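Local coordinates for pentafunctional AROM polypeptide (Schizosaccharomyces pombe, PDB 5SWV), which carries the dehydroquinate dehydratase and shikimate dehydrogenase activities of a five-activity enzyme of the shikimate pathway, at residues Glu184-Arg187 / Thr188-Asn192; Ala149-His152 / Glu153-Lys157. One frame throughout, in Å; residues are numbered along the deposited sequence.

Contact 1: Glu184-Arg187 / Thr188-Asn192; sequences EEFR and TRITN
Arg187 and Thr191 show how a helix can satisfy one carbonyl twice. Arg187 O accepts the amide of Thr191 (N to O 3.2 Å) and also its hydroxyl, with OG1 2.7 Å from Arg187 O. The two donors arrive from opposite faces of the carbonyl plane. A chi1 of -63° turns the Thr191 hydroxyl away from its own carbonyl carbon and back along the helix, where it can reach the previous turn.

Glu184 O is likewise shared: Thr188 N donates to it at 3.0 Å, and a water donates as well. The same water gives a second bond to Glu184 OE1 and accepts from Thr188 OG1, 3.1 Å away, so it ties the carboxylate, the carbonyl and the hydroxyl together. That carboxylate is also gripped side-on by Arg187. NE donates to Glu184 OE1, while NH2 lies 3.0 Å from Glu184 OE2 in a nearly straight hydrogen bond (168° at the hydrogen) that is part of a salt bridge. Each oxygen is met on its syn side, and Arg187 NH1 is taken by Asn214.

All this happens on helix 177-193, which links strands 167-173 and 198-203 in a beta-alpha-beta unit of the type I dehydroquinase TIM barrel. Arg189 N donates to Glu185 O in the regular helical pattern, and Phe186 O accepts a practically linear bond from Ile190 N. The Phe186 and Ile190 side chains face strand 198-203, touching Leu200 and Leu198 respectively. Ile190 CB sits over one face of the Phe186 ring, toward its rim, and CG2 touches Phe186 CE2 at 4.0 Å.

The Arg189 side chain runs back toward the preceding turn, bent at chi3, with its guanidinium plane 87° from the Phe186 ring. One guanidinium face rests on Phe186 CA, and NH2 comes to the ring edge, 3.9 Å from Phe186 CD1, while donating to Trp148 O.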
# COMPACT_ATOMS: atom_id res chain seq x y z
N GLU A 184 15.58 -5.14 25.53
CA GLU A 184 15.24 -3.70 25.49
C GLU A 184 16.34 -2.80 26.07
O GLU A 184 16.61 -1.74 25.52
CB GLU A 184 13.92 -3.41 26.21
CG GLU A 184 12.66 -4.04 25.61
CD GLU A 184 12.50 -3.83 24.11
OE1 GLU A 184 12.65 -2.68 23.63
OE2 GLU A 184 12.22 -4.84 23.41
N GLU A 185 16.97 -3.22 27.16
CA GLU A 185 18.18 -2.55 27.67
C GLU A 185 19.23 -2.44 26.57
O GLU A 185 19.76 -1.36 26.32
CB GLU A 185 18.79 -3.30 28.85
CG GLU A 185 18.20 -2.88 30.18
CD GLU A 185 18.15 -4.01 31.22
OE1 GLU A 185 18.94 -4.99 31.15
OE2 GLU A 185 17.30 -3.89 32.13
N PHE A 186 19.49 -3.58 25.93
CA PHE A 186 20.42 -3.64 24.82
C PHE A 186 19.99 -2.70 23.69
O PHE A 186 20.80 -1.91 23.22
CB PHE A 186 20.57 -5.09 24.31
CG PHE A 186 21.50 -5.23 23.14
CD1 PHE A 186 22.86 -5.40 23.33
CD2 PHE A 186 21.01 -5.17 21.83
CE1 PHE A 186 23.73 -5.51 22.25
CE2 PHE A 186 21.87 -5.28 20.75
CZ PHE A 186 23.23 -5.45 20.96
N ARG A 187 18.73 -2.75 23.28
CA ARG A 187 18.23 -1.86 22.25
C ARG A 187 18.56 -0.41 22.58
O ARG A 187 19.00 0.32 21.69
CB ARG A 187 16.72 -2.03 22.05
CG ARG A 187 16.07 -0.87 21.31
CD ARG A 187 14.94 -1.26 20.39
NE ARG A 187 14.14 -2.41 20.82
CZ ARG A 187 13.63 -3.35 20.01
NH1 ARG A 187 13.84 -3.33 18.70
NH2 ARG A 187 12.91 -4.35 20.52
N THR A 188 18.35 -0.00 23.83
CA THR A 188 18.58 1.40 24.20
C THR A 188 20.07 1.76 24.05
O THR A 188 20.40 2.78 23.45
CB THR A 188 18.06 1.75 25.62
OG1 THR A 188 16.65 1.52 25.69
CG2 THR A 188 18.29 3.20 25.96
N ARG A 189 20.96 0.88 24.53
CA ARG A 189 22.41 1.14 24.53
C ARG A 189 23.04 1.24 23.13
O ARG A 189 23.84 2.14 22.87
CB ARG A 189 23.16 0.05 25.32
CG ARG A 189 22.87 0.01 26.81
CD ARG A 189 23.99 -0.69 27.58
NE ARG A 189 24.29 -2.06 27.10
CZ ARG A 189 23.65 -3.18 27.44
NH1 ARG A 189 22.60 -3.17 28.28
NH2 ARG A 189 24.04 -4.35 26.93
N ILE A 190 22.72 0.27 22.28
CA ILE A 190 23.25 0.18 20.91
C ILE A 190 22.73 1.31 20.03
O ILE A 190 23.46 1.82 19.18
CB ILE A 190 22.94 -1.21 20.27
CG1 ILE A 190 23.75 -1.46 19.00
CG2 ILE A 190 21.46 -1.39 19.95
CD1 ILE A 190 25.16 -1.91 19.27
N THR A 191 21.47 1.69 20.24
CA THR A 191 20.83 2.76 19.48
C THR A 191 21.41 4.13 19.81
O THR A 191 21.46 4.99 18.94
CB THR A 191 19.31 2.73 19.74
OG1 THR A 191 18.81 1.49 19.25
CG2 THR A 191 18.58 3.87 19.03
N ASN A 192 21.85 4.33 21.06
CA ASN A 192 22.59 5.56 21.45
C ASN A 192 23.96 5.67 20.77
O ASN A 192 24.38 6.77 20.40
CB ASN A 192 22.78 5.64 22.99
CG ASN A 192 21.50 6.05 23.74
OD1 ASN A 192 20.91 7.10 23.47
ND2 ASN A 192 21.09 5.22 24.70
O HOH W 1 14.24 -0.23 24.90

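Contact 2: Ala149-His152 / Glu153-Lys157; sequences ARPH and EWMQK
Pro151 meets Met155 and Trp154 where a loop turns into helix 152-162, one of the helices of the type I dehydroquinase TIM barrel. Pro151 is both the N-cap residue and the centre of an inverse gamma turn, which is closed by a weak bond from His152 N to Arg150 O. The chain therefore bends sharply just before it begins to coil.

Backbone hydrogen bonds start the helix. Met155 N donates to Pro151 O at 3.1 Å, so the carbonyl of the N-cap residue accepts from the amide four residues on. The next bond follows the same pattern, from Gln156 N to His152 O (3.2 Å).

The apolar contacts centre on the proline. Its CB touches Trp154 CB at 4.0 Å and also lies at the edge of the indole, near the ring plane, close to CD1. The adjacent ring carbon, Pro151 CG, approaches Met155 CG at 4.2 Å. The rest of the indole leads away from this turn: it stacks on Trp148, meets Trp146 edge-to-face, and its NE1 is satisfied by Trp146 O.

Polar side chains gather on the more exposed flank. Glu153 bends at chi2 (92°), which brings its carboxylate back toward the start of the helix, with OE1 3.7 Å from His152 N. The position would suit a negative charge, because the helix end should be slightly positive. His152 and Gln156, one turn apart, lay their flat groups nearly parallel, ring and amide planes differing by 11°, and Gln156 OE1 stands over the centre of the imidazole, 4.1 Å from His152 CE1.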
# COMPACT_ATOMS: atom_id res chain seq x y z
N ALA A 149 22.40 -8.85 27.99
CA ALA A 149 23.02 -8.08 29.08
C ALA A 149 24.55 -8.12 29.02
O ALA A 149 25.18 -7.15 29.39
CB ALA A 149 22.55 -8.60 30.44
N ARG A 150 25.12 -9.25 28.59
CA ARG A 150 26.57 -9.41 28.38
C ARG A 150 26.82 -9.85 26.94
O ARG A 150 27.08 -11.03 26.70
CB ARG A 150 27.15 -10.48 29.31
CG ARG A 150 27.16 -10.13 30.80
CD ARG A 150 27.50 -11.35 31.68
NE ARG A 150 26.67 -12.55 31.40
CZ ARG A 150 25.37 -12.69 31.69
NH1 ARG A 150 24.66 -11.71 32.28
NH2 ARG A 150 24.75 -13.82 31.39
N PRO A 151 26.75 -8.92 25.97
CA PRO A 151 26.62 -9.32 24.59
C PRO A 151 27.94 -9.33 23.82
O PRO A 151 28.06 -8.63 22.82
CB PRO A 151 25.68 -8.25 24.05
CG PRO A 151 26.10 -7.01 24.79
CD PRO A 151 26.70 -7.45 26.09
N HIS A 152 28.92 -10.12 24.25
CA HIS A 152 30.21 -10.19 23.54
C HIS A 152 30.05 -10.68 22.09
O HIS A 152 30.60 -10.08 21.17
CB HIS A 152 31.22 -11.07 24.30
CG HIS A 152 32.59 -11.10 23.67
ND1 HIS A 152 33.37 -12.25 23.64
CD2 HIS A 152 33.31 -10.14 23.03
CE1 HIS A 152 34.51 -11.98 23.02
NE2 HIS A 152 34.50 -10.72 22.65
N GLU A 153 29.27 -11.75 21.91
CA GLU A 153 29.13 -12.38 20.60
C GLU A 153 28.25 -11.57 19.68
O GLU A 153 28.52 -11.54 18.48
CB GLU A 153 28.62 -13.82 20.70
CG GLU A 153 29.51 -14.76 21.50
CD GLU A 153 29.12 -14.83 22.98
OE1 GLU A 153 28.74 -13.78 23.56
OE2 GLU A 153 29.17 -15.92 23.58
N TRP A 154 27.22 -10.92 20.22
CA TRP A 154 26.38 -10.00 19.44
C TRP A 154 27.18 -8.81 18.91
O TRP A 154 27.00 -8.39 17.77
CB TRP A 154 25.18 -9.48 20.24
CG TRP A 154 24.11 -10.50 20.50
CD1 TRP A 154 23.73 -11.00 21.71
CD2 TRP A 154 23.29 -11.15 19.52
NE1 TRP A 154 22.72 -11.92 21.55
CE2 TRP A 154 22.43 -12.03 20.21
CE3 TRP A 154 23.19 -11.08 18.12
CZ2 TRP A 154 21.49 -12.84 19.56
CZ3 TRP A 154 22.26 -11.89 17.47
CH2 TRP A 154 21.43 -12.75 18.19
N MET A 155 28.06 -8.27 19.74
CA MET A 155 28.84 -7.10 19.33
C MET A 155 29.89 -7.43 18.27
O MET A 155 30.19 -6.57 17.44
CB MET A 155 29.47 -6.39 20.55
CG MET A 155 28.44 -5.75 21.49
SD MET A 155 27.38 -4.51 20.72
CE MET A 155 28.38 -3.04 20.98
N GLN A 156 30.42 -8.66 18.26
CA GLN A 156 31.27 -9.11 17.14
C GLN A 156 30.54 -9.10 15.81
O GLN A 156 31.09 -8.69 14.80
CB GLN A 156 31.79 -10.51 17.36
CG GLN A 156 32.84 -10.59 18.43
CD GLN A 156 33.16 -12.02 18.76
OE1 GLN A 156 32.44 -12.66 19.53
NE2 GLN A 156 34.21 -12.54 18.15
N LYS A 157 29.30 -9.57 15.85
CA LYS A 157 28.41 -9.52 14.70
C LYS A 157 28.05 -8.10 14.24
O LYS A 157 27.98 -7.85 13.05
CB LYS A 157 27.12 -10.31 14.99
CG LYS A 157 27.32 -11.81 15.10
CD LYS A 157 28.09 -12.36 13.91
CE LYS A 157 27.87 -13.84 13.74
NZ LYS A 157 28.73 -14.60 14.65

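How the contacts relate
Along the chain, contact 2 comes first, at the start of helix 152-162, and contact 1 follows within helix 177-193. Strands 134-140, 167-173 and 198-203 lie side by side in the parallel sheet of the barrel, and the two helices are its successive connections. The contact centres are about 12 Å apart, and the side chains meet directly: Ile190 CD1 packs on Met155 SD at 3.7 Å, and Phe186 CE1 touches Pro151 CG at 3.8 Å. The proline at the N-cap position of one helix thus also packs against its neighbour, and two consecutive helices of the dehydroquinase barrel's outer layer pack directly on each other.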